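Local structure of putative uncharacterized protein gbs0355 (Streptococcus agalactiae, 3OKZ) at residues S169-D174 against Q183-E188; A87-G92 against F112-M117. The protein is of unknown function but belongs to the LytR/CpsA/Psr (LCP) family, whose members probably attach glycopolymers to the bacterial cell wall. All blocks are in the same frame, centred on the assembly; numbering follows the deposited sequence.

Interaction 1 (S169-D174 against Q183-E188)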
loop_
_atom_site.group_PDB
_atom_site.type_symbol
_atom_site.label_atom_id
_atom_site.label_comp_id
_atom_site.label_asym_id
_atom_site.label_seq_id
_atom_site.Cartn_x
_atom_site.Cartn_y
_atom_site.Cartn_z
ATOM N N SER A 169 -0.027 11.799 6.542
ATOM C CA SER A 169 -0.553 10.687 5.756
ATOM C C SER A 169 -1.670 9.908 6.440
ATOM O O SER A 169 -2.129 8.893 5.918
ATOM C CB SER A 169 0.574 9.734 5.375
ATOM O OG SER A 169 1.265 9.311 6.528
ATOM N N ARG A 170 -2.108 10.368 7.607
ATOM C CA ARG A 170 -3.199 9.692 8.298
ATOM C C ARG A 170 -4.470 10.540 8.265
ATOM O O ARG A 170 -5.579 10.013 8.252
ATOM C CB ARG A 170 -2.819 9.413 9.751
ATOM C CG ARG A 170 -2.068 8.112 9.993
ATOM C CD ARG A 170 -1.603 8.053 11.441
ATOM N NE ARG A 170 -1.353 6.691 11.900
ATOM C CZ ARG A 170 -2.275 5.735 11.930
ATOM N NH1 ARG A 170 -3.512 5.992 11.522
ATOM N NH2 ARG A 170 -1.960 4.524 12.368
HETATM N N MSE A 171 -4.292 11.859 8.250
HETATM C CA MSE A 171 -5.414 12.793 8.243
HETATM C C MSE A 171 -6.487 12.313 7.277
HETATM O O MSE A 171 -6.196 11.904 6.154
HETATM C CB MSE A 171 -4.933 14.200 7.872
HETATM C CG MSE A 171 -5.949 15.294 8.194
HETATM SE SE MSE A 171 -7.575 15.354 7.083
HETATM C CE MSE A 171 -7.014 16.699 5.808
ATOM N N ARG A 172 -7.735 12.385 7.714
ATOM C CA ARG A 172 -8.835 11.905 6.904
ATOM C C ARG A 172 -10.129 12.698 7.065
ATOM O O ARG A 172 -10.685 13.197 6.094
ATOM C CB ARG A 172 -9.086 10.439 7.274
ATOM C CG ARG A 172 -10.235 9.726 6.567
ATOM C CD ARG A 172 -10.524 8.424 7.303
ATOM N NE ARG A 172 -11.082 7.371 6.457
ATOM C CZ ARG A 172 -12.275 7.422 5.872
ATOM N NH1 ARG A 172 -13.058 8.486 6.032
ATOM N NH2 ARG A 172 -12.688 6.401 5.127
ATOM N N TYR A 173 -10.583 12.826 8.305
ATOM C CA TYR A 173 -11.848 13.473 8.616
ATOM C C TYR A 173 -12.030 14.937 8.306
ATOM O O TYR A 173 -13.159 15.420 8.231
ATOM C CB TYR A 173 -12.203 13.174 10.067
ATOM C CG TYR A 173 -12.236 11.692 10.268
ATOM C CD1 TYR A 173 -13.040 10.891 9.455
ATOM C CD2 TYR A 173 -11.410 11.069 11.192
ATOM C CE1 TYR A 173 -13.014 9.504 9.552
ATOM C CE2 TYR A 173 -11.378 9.674 11.299
ATOM C CZ TYR A 173 -12.181 8.905 10.474
ATOM O OH TYR A 173 -12.157 7.543 10.562
ATOM N N ASP A 174 -10.940 15.655 8.115
ATOM C CA ASP A 174 -11.090 17.050 7.771
ATOM C C ASP A 174 -10.934 17.188 6.272
ATOM O O ASP A 174 -10.989 18.290 5.728
ATOM C CB ASP A 174 -10.059 17.877 8.507
ATOM C CG ASP A 174 -10.343 17.937 9.967
ATOM O OD1 ASP A 174 -11.446 18.405 10.315
ATOM O OD2 ASP A 174 -9.484 17.510 10.763
ATOM N N GLN A 183 -5.213 8.933 0.894
ATOM C CA GLN A 183 -4.313 8.090 0.116
ATOM C C GLN A 183 -3.398 8.846 -0.833
ATOM O O GLN A 183 -2.243 8.456 -1.015
ATOM C CB GLN A 183 -5.102 7.024 -0.643
ATOM C CG GLN A 183 -5.481 5.864 0.267
ATOM C CD GLN A 183 -6.360 4.873 -0.410
ATOM O OE1 GLN A 183 -7.490 5.180 -0.732
ATOM N NE2 GLN A 183 -5.849 3.672 -0.645
ATOM N N LYS A 184 -3.893 9.931 -1.430
ATOM C CA LYS A 184 -3.054 10.708 -2.341
ATOM C C LYS A 184 -1.870 11.127 -1.480
ATOM O O LYS A 184 -0.717 10.946 -1.844
ATOM C CB LYS A 184 -3.818 11.939 -2.850
ATOM C CG LYS A 184 -3.395 12.447 -4.221
ATOM C CD LYS A 184 -3.795 11.479 -5.326
ATOM C CE LYS A 184 -3.251 11.918 -6.694
ATOM N NZ LYS A 184 -3.485 10.918 -7.796
ATOM N N ARG A 185 -2.167 11.654 -0.302
ATOM C CA ARG A 185 -1.115 12.080 0.601
ATOM C C ARG A 185 -0.194 10.921 0.973
ATOM O O ARG A 185 1.015 11.095 1.084
ATOM C CB ARG A 185 -1.724 12.722 1.860
ATOM C CG ARG A 185 -2.000 14.212 1.728
ATOM C CD ARG A 185 -2.787 14.751 2.911
ATOM N NE ARG A 185 -4.214 14.482 2.756
ATOM C CZ ARG A 185 -4.987 13.942 3.691
ATOM N NH1 ARG A 185 -4.475 13.611 4.868
ATOM N NH2 ARG A 185 -6.265 13.704 3.437
ATOM N N GLN A 186 -0.761 9.737 1.171
ATOM C CA GLN A 186 0.047 8.574 1.516
ATOM C C GLN A 186 1.056 8.275 0.408
ATOM O O GLN A 186 2.219 7.972 0.683
ATOM C CB GLN A 186 -0.843 7.356 1.720
ATOM C CG GLN A 186 -1.348 7.174 3.139
ATOM C CD GLN A 186 -2.174 5.907 3.293
ATOM O OE1 GLN A 186 -2.575 5.542 4.399
ATOM N NE2 GLN A 186 -2.435 5.231 2.174
ATOM N N ARG A 187 0.604 8.361 -0.842
ATOM C CA ARG A 187 1.456 8.101 -1.997
ATOM C C ARG A 187 2.543 9.157 -2.088
ATOM O O ARG A 187 3.691 8.868 -2.405
ATOM C CB ARG A 187 0.622 8.104 -3.281
ATOM C CG ARG A 187 -0.314 6.911 -3.456
ATOM C CD ARG A 187 -1.223 7.130 -4.657
ATOM N NE ARG A 187 -2.641 7.118 -4.295
ATOM C CZ ARG A 187 -3.576 7.805 -4.945
ATOM N NH1 ARG A 187 -3.238 8.559 -5.981
ATOM N NH2 ARG A 187 -4.845 7.741 -4.565
ATOM N N GLU A 188 2.165 10.387 -1.801
ATOM C CA GLU A 188 3.088 11.499 -1.833
ATOM C C GLU A 188 4.273 11.253 -0.920
ATOM O O GLU A 188 5.421 11.327 -1.352
ATOM C CB GLU A 188 2.367 12.764 -1.382
ATOM C CG GLU A 188 3.183 14.032 -1.428
ATOM C CD GLU A 188 2.357 15.217 -0.985
ATOM O OE1 GLU A 188 1.121 15.163 -1.188
ATOM O OE2 GLU A 188 2.933 16.193 -0.446
#
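Arg-185 and Met-171 carry this contact, in which the loop leaving helix 162-168 turns back against the flank of helix 178-200, a helix-loop-helix connection of the LCP domain.

The polar part centres on the guanidinium of Arg-185. Arg-185 NH1 donates to Met-171 O at 2.7 Å, with an N-H...O angle of 151°; it sits well above the carbonyl plane, 44° out of it. Arg-185 NH2 adds a weak bond to Met-171 O at 3.3 Å. Arginine suits this place because its several N-H groups can serve several acceptors at once: NH1 also binds Tyr-168 O at the end of the preceding helix, and NH2 forms a salt bridge with Asp-175. A bend at chi3 (-82°) turns the planar group off the line of its otherwise extended chain to meet the loop.

The nonpolar part is small. Selenomethionine Met-171 folds over the guanidinium: bends at chi2 and chi3 bring its CE 3.7 Å above one face, offset toward the rim, a use for which an unbranched, bendable chain is well suited. Ser-169 is small enough to lie close to the helix; its OG turns back to its own helix, to Ala-165 O, with Leu-166 O a second acceptor for the one proton, while Ser-169 CB stands 3.9 Å from Gln-186 CG. That same Gln-186 CG lies 3.4 Å from Ser-169 O.

Interaction 2 (A87-G92 against F112-M117)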
loop_
_atom_site.group_PDB
_atom_site.type_symbol
_atom_site.label_atom_id
_atom_site.label_comp_id
_atom_site.label_asym_id
_atom_site.label_seq_id
_atom_site.Cartn_x
_atom_site.Cartn_y
_atom_site.Cartn_z
ATOM N N ALA A 87 -9.657 -5.924 6.664
ATOM C CA ALA A 87 -9.655 -7.054 7.597
ATOM C C ALA A 87 -8.738 -8.236 7.304
ATOM O O ALA A 87 -8.572 -9.100 8.165
ATOM C CB ALA A 87 -11.080 -7.564 7.786
ATOM N N ALA A 88 -8.155 -8.300 6.110
ATOM C CA ALA A 88 -7.264 -9.411 5.786
ATOM C C ALA A 88 -6.096 -9.442 6.772
ATOM O O ALA A 88 -5.924 -10.406 7.519
ATOM C CB ALA A 88 -6.748 -9.274 4.375
ATOM N N TYR A 89 -5.296 -8.381 6.775
ATOM C CA TYR A 89 -4.154 -8.292 7.685
ATOM C C TYR A 89 -4.648 -8.341 9.129
ATOM O O TYR A 89 -4.106 -9.072 9.955
ATOM C CB TYR A 89 -3.386 -6.989 7.436
ATOM C CG TYR A 89 -2.020 -6.917 8.085
ATOM C CD1 TYR A 89 -1.879 -6.625 9.440
ATOM C CD2 TYR A 89 -0.860 -7.127 7.335
ATOM C CE1 TYR A 89 -0.610 -6.540 10.031
ATOM C CE2 TYR A 89 0.408 -7.044 7.914
ATOM C CZ TYR A 89 0.524 -6.751 9.257
ATOM O OH TYR A 89 1.773 -6.671 9.826
ATOM N N ALA A 90 -5.688 -7.567 9.422
ATOM C CA ALA A 90 -6.272 -7.519 10.767
ATOM C C ALA A 90 -6.511 -8.898 11.393
ATOM O O ALA A 90 -6.267 -9.091 12.582
ATOM C CB ALA A 90 -7.578 -6.736 10.738
ATOM N N SER A 91 -6.983 -9.856 10.608
ATOM C CA SER A 91 -7.230 -11.181 11.157
ATOM C C SER A 91 -6.407 -12.298 10.519
ATOM O O SER A 91 -6.792 -13.465 10.565
ATOM C CB SER A 91 -8.714 -11.508 11.037
ATOM O OG SER A 91 -9.149 -11.348 9.702
ATOM N N GLY A 92 -5.274 -11.948 9.926
ATOM C CA GLY A 92 -4.443 -12.955 9.289
ATOM C C GLY A 92 -3.099 -12.381 8.911
ATOM O O GLY A 92 -2.250 -13.066 8.343
ATOM N N PHE A 112 6.820 -8.560 -1.162
ATOM C CA PHE A 112 5.969 -7.970 -0.157
ATOM C C PHE A 112 6.828 -7.244 0.864
ATOM O O PHE A 112 7.862 -7.749 1.311
ATOM C CB PHE A 112 5.177 -9.088 0.523
ATOM C CG PHE A 112 4.786 -8.789 1.930
ATOM C CD1 PHE A 112 3.601 -8.103 2.210
ATOM C CD2 PHE A 112 5.615 -9.174 2.983
ATOM C CE1 PHE A 112 3.242 -7.798 3.520
ATOM C CE2 PHE A 112 5.272 -8.874 4.303
ATOM C CZ PHE A 112 4.078 -8.181 4.570
HETATM N N MSE A 113 6.398 -6.049 1.235
HETATM C CA MSE A 113 7.144 -5.292 2.218
HETATM C C MSE A 113 6.209 -4.608 3.201
HETATM O O MSE A 113 5.184 -4.020 2.822
HETATM C CB MSE A 113 8.022 -4.255 1.529
HETATM C CG MSE A 113 8.807 -3.395 2.498
HETATM SE SE MSE A 113 9.924 -2.099 1.635
HETATM C CE MSE A 113 11.559 -3.095 1.565
ATOM N N GLN A 114 6.556 -4.704 4.476
ATOM C CA GLN A 114 5.748 -4.061 5.496
ATOM C C GLN A 114 6.636 -3.253 6.414
ATOM O O GLN A 114 7.736 -3.685 6.761
ATOM C CB GLN A 114 4.941 -5.097 6.283
ATOM C CG GLN A 114 5.734 -6.057 7.153
ATOM C CD GLN A 114 4.857 -7.201 7.641
ATOM O OE1 GLN A 114 3.638 -7.062 7.752
ATOM N NE2 GLN A 114 5.474 -8.332 7.938
ATOM N N ILE A 115 6.154 -2.063 6.762
ATOM C CA ILE A 115 6.870 -1.144 7.641
ATOM C C ILE A 115 5.890 -0.557 8.653
ATOM O O ILE A 115 4.792 -0.130 8.287
ATOM C CB ILE A 115 7.507 0.001 6.826
ATOM C CG1 ILE A 115 8.365 -0.597 5.703
ATOM C CG2 ILE A 115 8.370 0.880 7.732
ATOM C CD1 ILE A 115 9.251 0.401 4.973
ATOM N N ASN A 116 6.267 -0.549 9.928
ATOM C CA ASN A 116 5.378 -0.004 10.950
ATOM C C ASN A 116 5.516 1.503 10.999
ATOM O O ASN A 116 6.363 2.083 10.316
ATOM C CB ASN A 116 5.672 -0.600 12.330
ATOM C CG ASN A 116 7.076 -0.335 12.785
ATOM O OD1 ASN A 116 7.540 0.800 12.766
ATOM N ND2 ASN A 116 7.766 -1.382 13.203
HETATM N N MSE A 117 4.703 2.139 11.830
HETATM C CA MSE A 117 4.714 3.588 11.913
HETATM C C MSE A 117 6.040 4.213 12.298
HETATM O O MSE A 117 6.365 5.298 11.825
HETATM C CB MSE A 117 3.596 4.059 12.841
HETATM C CG MSE A 117 2.213 3.549 12.416
HETATM SE SE MSE A 117 1.713 4.041 10.598
HETATM C CE MSE A 117 2.049 2.361 9.705
#
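Tyr-89 presents the edge of its ring, not a face, to Gln-114: the amide oxygen OE1 lies at the rim near the ring plane, 3.2 Å from Tyr-89 CE2. The amide itself is turned almost square to the ring, with 84° between the two planes. Phe-112, two residues earlier on the strand, also has Gln-114 OE1 at its edge in plane, and one of its faces has the backbone N of Gln-114 4.2 Å above it, offset toward the rim.

The contact across the segments is one hydrogen-bonded pair, Tyr-89 OH with Gln-114 OE1, at 2.8 Å. Trp-38 O is a second, weak partner of the same hydroxyl. Tyrosine fits because a long, rigid ring carries a polar atom from the helix across to the strand, where the nearest CA atoms, those of Tyr-89 and Gln-114, are still 11.0 Å apart. With CG opposite the backbone N (chi1 -167°), the ring projects from the helix toward the strand. Glutamine supplies the other half of the span: its chain is extended beyond CG, so OE1 meets the hydroxyl in a buried setting where a polar partner is needed.

Each segment also ends in a helix boundary. Ser-91 OG and Ser-91 N both bond to Ala-87 O, from opposite faces of its carbonyl plane, at the close of helix 87-90. Asn-116 is the N-cap of helix 117-126, its OD1 accepting from Gly-119 N. Phe-112 and Gln-114 also pack on Ala-94 of helix 93-105, an arrangement typical of a layered alpha/beta fold, with helices laid over a strand of the mixed central sheet.

Overall arrangement
Interaction 2 comes first along the chain and closes before interaction 1 opens; their centres are about 18 Å apart, and all four segments belong to the LCP domain. Interaction 2 ties the short helix 87-90 to strand 111-116 of the central sheet, whereas interaction 1 joins the loop after helix 162-168 to helix 178-200. The two meet where strand 111-116 passes into helix 117-126: Arg-170 NH2 packs 4.1 Å from Met-117 SE, the selenium of a selenomethionine. Ser-169 also touches Leu-120 of that helix, so helix 117-126, which follows directly on the strand of interaction 2, is also touched by the loop of interaction 1.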